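Local coordinates for protein type I modular polyketide synthase (PDB 6IYR) that probably loads an acyl extender unit from its CoA thioester onto an acyl carrier protein in salinomycin biosynthesis, as the acyltransferase domain of module 8, at residues V395-P401 with Q421-R426. Sequence-based numbering, arbitrary orientation.
Sequences VEASAHP and QGTLRR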
ATOM      1  N   VAL A 395       0.642  -5.846  -3.748  1.00 25.31           N
ATOM      2  CA  VAL A 395      -0.522  -5.112  -3.273  1.00 27.75           C
ATOM      3  C   VAL A 395      -0.087  -4.054  -2.291  1.00 30.37           C
ATOM      4  O   VAL A 395       0.397  -4.352  -1.200  1.00 26.10           O
ATOM      5  CB  VAL A 395      -1.553  -6.047  -2.621  1.00 26.90           C
ATOM      6  CG1 VAL A 395      -2.654  -5.297  -1.921  1.00 25.27           C
ATOM      7  CG2 VAL A 395      -2.184  -6.945  -3.675  1.00 33.96           C
ATOM      8  N   GLU A 396      -0.359  -2.793  -2.642  1.00 25.69           N
ATOM      9  CA  GLU A 396      -0.058  -1.705  -1.719  1.00 26.50           C
ATOM     10  C   GLU A 396      -1.201  -1.480  -0.779  1.00 27.92           C
ATOM     11  O   GLU A 396      -2.300  -1.171  -1.199  1.00 28.98           O
ATOM     12  CB  GLU A 396       0.316  -0.424  -2.491  1.00 27.55           C
ATOM     13  CG  GLU A 396       1.020   0.645  -1.650  1.00 24.30           C
ATOM     14  CD  GLU A 396       1.299   1.895  -2.448  1.00 24.17           C
ATOM     15  OE1 GLU A 396       2.024   1.784  -3.451  1.00 28.82           O
ATOM     16  OE2 GLU A 396       0.758   2.958  -2.097  1.00 30.56           O
ATOM     17  N   ALA A 397      -0.952  -1.735   0.500  1.00 25.96           N
ATOM     18  CA  ALA A 397      -1.932  -1.578   1.539  1.00 26.01           C
ATOM     19  C   ALA A 397      -1.975  -0.148   2.028  1.00 30.24           C
ATOM     20  O   ALA A 397      -1.729   0.090   3.208  1.00 27.74           O
ATOM     21  CB  ALA A 397      -1.584  -2.457   2.728  1.00 26.63           C
ATOM     22  N   SER A 398      -2.412   0.772   1.169  1.00 30.81           N
ATOM     23  CA  SER A 398      -2.354   2.190   1.487  1.00 26.72           C
ATOM     24  C   SER A 398      -3.658   2.909   1.185  1.00 30.71           C
ATOM     25  O   SER A 398      -4.438   2.465   0.330  1.00 26.52           O
ATOM     26  CB  SER A 398      -1.234   2.837   0.689  1.00 34.94           C
ATOM     27  OG  SER A 398      -1.510   2.780  -0.694  1.00 29.45           O
ATOM     28  N   ALA A 399      -3.724   4.153   1.651  1.00 24.16           N
ATOM     29  CA  ALA A 399      -4.885   5.015   1.478  1.00 33.14           C
ATOM     30  C   ALA A 399      -4.922   5.683   0.092  1.00 27.04           C
ATOM     31  O   ALA A 399      -5.957   6.220  -0.325  1.00 31.01           O
ATOM     32  CB  ALA A 399      -4.877   6.080   2.563  1.00 27.77           C
ATOM     33  N   HIS A 400      -3.786   5.599  -0.597  1.00 29.26           N
ATOM     34  CA  HIS A 400      -3.558   6.192  -1.891  1.00 30.61           C
ATOM     35  C   HIS A 400      -2.249   5.632  -2.431  1.00 29.10           C
ATOM     36  O   HIS A 400      -1.267   5.628  -1.720  1.00 30.06           O
ATOM     37  CB  HIS A 400      -3.423   7.699  -1.760  1.00 29.64           C
ATOM     38  CG  HIS A 400      -3.332   8.385  -3.075  1.00 29.30           C
ATOM     39  ND1 HIS A 400      -4.439   8.615  -3.861  1.00 29.11           N
ATOM     40  CD2 HIS A 400      -2.266   8.803  -3.790  1.00 31.16           C
ATOM     41  CE1 HIS A 400      -4.056   9.123  -5.017  1.00 29.56           C
ATOM     42  NE2 HIS A 400      -2.739   9.236  -5.004  1.00 36.21           N
ATOM     43  N   PRO A 401      -2.222   5.160  -3.695  1.00 26.91           N
ATOM     44  CA  PRO A 401      -1.062   4.496  -4.286  1.00 28.74           C
ATOM     45  C   PRO A 401       0.127   5.410  -4.541  1.00 34.50           C
ATOM     46  O   PRO A 401       0.025   6.300  -5.338  1.00 23.60           O
ATOM     47  CB  PRO A 401      -1.558   3.985  -5.627  1.00 30.23           C
ATOM     48  CG  PRO A 401      -3.028   4.252  -5.666  1.00 31.67           C
ATOM     49  CD  PRO A 401      -3.332   5.298  -4.648  1.00 32.49           C
ATOM     50  N   GLN A 421      -0.772  -3.167  -7.607  1.00 30.06           N
ATOM     51  CA  GLN A 421      -1.986  -2.454  -7.360  1.00 35.50           C
ATOM     52  C   GLN A 421      -2.080  -1.889  -5.957  1.00 33.40           C
ATOM     53  O   GLN A 421      -1.354  -2.269  -5.076  1.00 27.82           O
ATOM     54  CB  GLN A 421      -3.181  -3.323  -7.650  1.00 35.02           C
ATOM     55  CG  GLN A 421      -3.453  -4.364  -6.615  1.00 34.87           C
ATOM     56  CD  GLN A 421      -4.865  -4.823  -6.715  1.00 36.11           C
ATOM     57  OE1 GLN A 421      -5.732  -4.291  -6.057  1.00 41.31           O
ATOM     58  NE2 GLN A 421      -5.111  -5.776  -7.572  1.00 37.30           N
ATOM     59  N   GLY A 422      -2.966  -0.926  -5.804  1.00 27.88           N
ATOM     60  CA  GLY A 422      -3.239  -0.293  -4.542  1.00 27.92           C
ATOM     61  C   GLY A 422      -4.480  -0.829  -3.869  1.00 26.78           C
ATOM     62  O   GLY A 422      -5.034  -1.847  -4.241  1.00 26.58           O
ATOM     63  N   THR A 423      -4.871  -0.126  -2.830  1.00 23.66           N
ATOM     64  CA  THR A 423      -6.062  -0.411  -2.072  1.00 25.85           C
ATOM     65  C   THR A 423      -7.090   0.699  -2.214  1.00 30.67           C
ATOM     66  O   THR A 423      -8.088   0.531  -2.917  1.00 31.30           O
ATOM     67  CB  THR A 423      -5.750  -0.709  -0.600  1.00 25.24           C
ATOM     68  OG1 THR A 423      -4.885  -1.833  -0.537  1.00 28.05           O
ATOM     69  CG2 THR A 423      -6.972  -1.085   0.158  1.00 31.42           C
ATOM     70  N   LEU A 424      -6.859   1.824  -1.549  1.00 27.28           N
ATOM     71  CA  LEU A 424      -7.734   2.946  -1.661  1.00 26.63           C
ATOM     72  C   LEU A 424      -7.109   4.033  -2.480  1.00 26.28           C
ATOM     73  O   LEU A 424      -5.922   3.984  -2.821  1.00 25.74           O
ATOM     74  CB  LEU A 424      -8.072   3.442  -0.297  1.00 24.37           C
ATOM     75  CG  LEU A 424      -8.625   2.409   0.694  1.00 30.04           C
ATOM     76  CD1 LEU A 424      -8.882   3.139   2.002  1.00 31.56           C
ATOM     77  CD2 LEU A 424      -9.934   1.747   0.263  1.00 28.64           C
ATOM     78  N   ARG A 425      -7.870   5.099  -2.662  1.00 28.61           N
ATOM     79  CA  ARG A 425      -7.387   6.287  -3.329  1.00 32.76           C
ATOM     80  C   ARG A 425      -7.890   7.522  -2.629  1.00 28.86           C
ATOM     81  O   ARG A 425      -8.945   7.474  -2.052  1.00 26.62           O
ATOM     82  CB  ARG A 425      -8.007   6.340  -4.710  1.00 43.02           C
ATOM     83  CG  ARG A 425      -7.017   6.065  -5.771  1.00 54.59           C
ATOM     84  CD  ARG A 425      -7.353   4.739  -6.380  1.00 64.80           C
ATOM     85  NE  ARG A 425      -7.857   4.976  -7.707  1.00 48.09           N
ATOM     86  CZ  ARG A 425      -7.556   4.226  -8.757  1.00 57.43           C
ATOM     87  NH1 ARG A 425      -8.028   4.551  -9.950  1.00 46.10           N
ATOM     88  NH2 ARG A 425      -6.839   3.124  -8.604  1.00 73.29           N
ATOM     89  N   ARG A 426      -7.256   8.660  -2.893  1.00 25.88           N
ATOM     90  CA  ARG A 426      -7.721   9.917  -2.364  1.00 32.70           C
ATOM     91  C   ARG A 426      -9.189  10.148  -2.742  1.00 34.72           C
ATOM     92  O   ARG A 426      -9.598   9.927  -3.871  1.00 31.23           O
ATOM     93  CB  ARG A 426      -6.867  11.051  -2.891  1.00 40.19           C
ATOM     94  CG  ARG A 426      -7.106  12.366  -2.164  1.00 52.38           C
ATOM     95  CD  ARG A 426      -5.809  13.163  -2.132  1.00 51.09           C
ATOM     96  NE  ARG A 426      -5.210  13.128  -3.451  1.00 48.76           N
ATOM     97  CZ  ARG A 426      -3.957  12.807  -3.724  1.00 45.38           C
ATOM     98  NH1 ARG A 426      -3.547  12.817  -4.981  1.00 51.56           N
ATOM     99  NH2 ARG A 426      -3.080  12.621  -2.765  1.00 52.53           N
TER
HETATM  100  O   HOH W   1      -3.599   2.373  -2.401  1.00 27.35           O
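Val395 and Gln421 pair as neighbours in a parallel sheet, Glu396 N donating to Gln421 O at 2.7 Å with an almost straight N-H...O angle of 176°, and beyond them the two chains run on together as irregular loops. There Leu424 N reaches Ser398 O at 3.1 Å, while Ala397 forms the centre of an inverse gamma turn. Glu396 O accepts twice: weakly from Ser398 N, which closes this turn, and from Thr423 OG1 at 2.7 Å, the hydroxyl tilted from the carbonyl plane and aimed across the gap by its position anti to the carbonyl carbon (chi1 -60°). Thr423 OG1 in turn accepts from Trp206 NE1. A water bridges the two loops, donating to Ser398 OG and Leu424 O and accepting from Thr423 N. Ser398 OG in turn donates to Glu396 OE2, tying the carboxylate to this network. Farther along, the His400 ring is held from several directions. ND1 accepts the N-H of Arg426, with Arg426 N 3.0 Å from His400 ND1 and close to the ring plane. The bent Arg426 chain folds its guanidinium back flat over one face of the same imidazole, a stack with centres 4.1 Å apart and planes 27° from parallel. Pro401 CD lies over the rim of the opposite face and also 3.4 Å from Leu424 O. Trp139 donates to Ala399 O and touches Arg426. Glu396 OE2 and OE1 accept from Val402 N and Leu403 N, just ahead of helix 404-414 in the beta-alpha-beta crossover between parallel strands 393-396 and 419-421. Helix 188-208, through Trp206 and Leu202, and helix 431-443, through Phe434 and Ser437, pack against the pair, while strand 129-132 flanks strand 393-396 in the four-stranded parallel sheet.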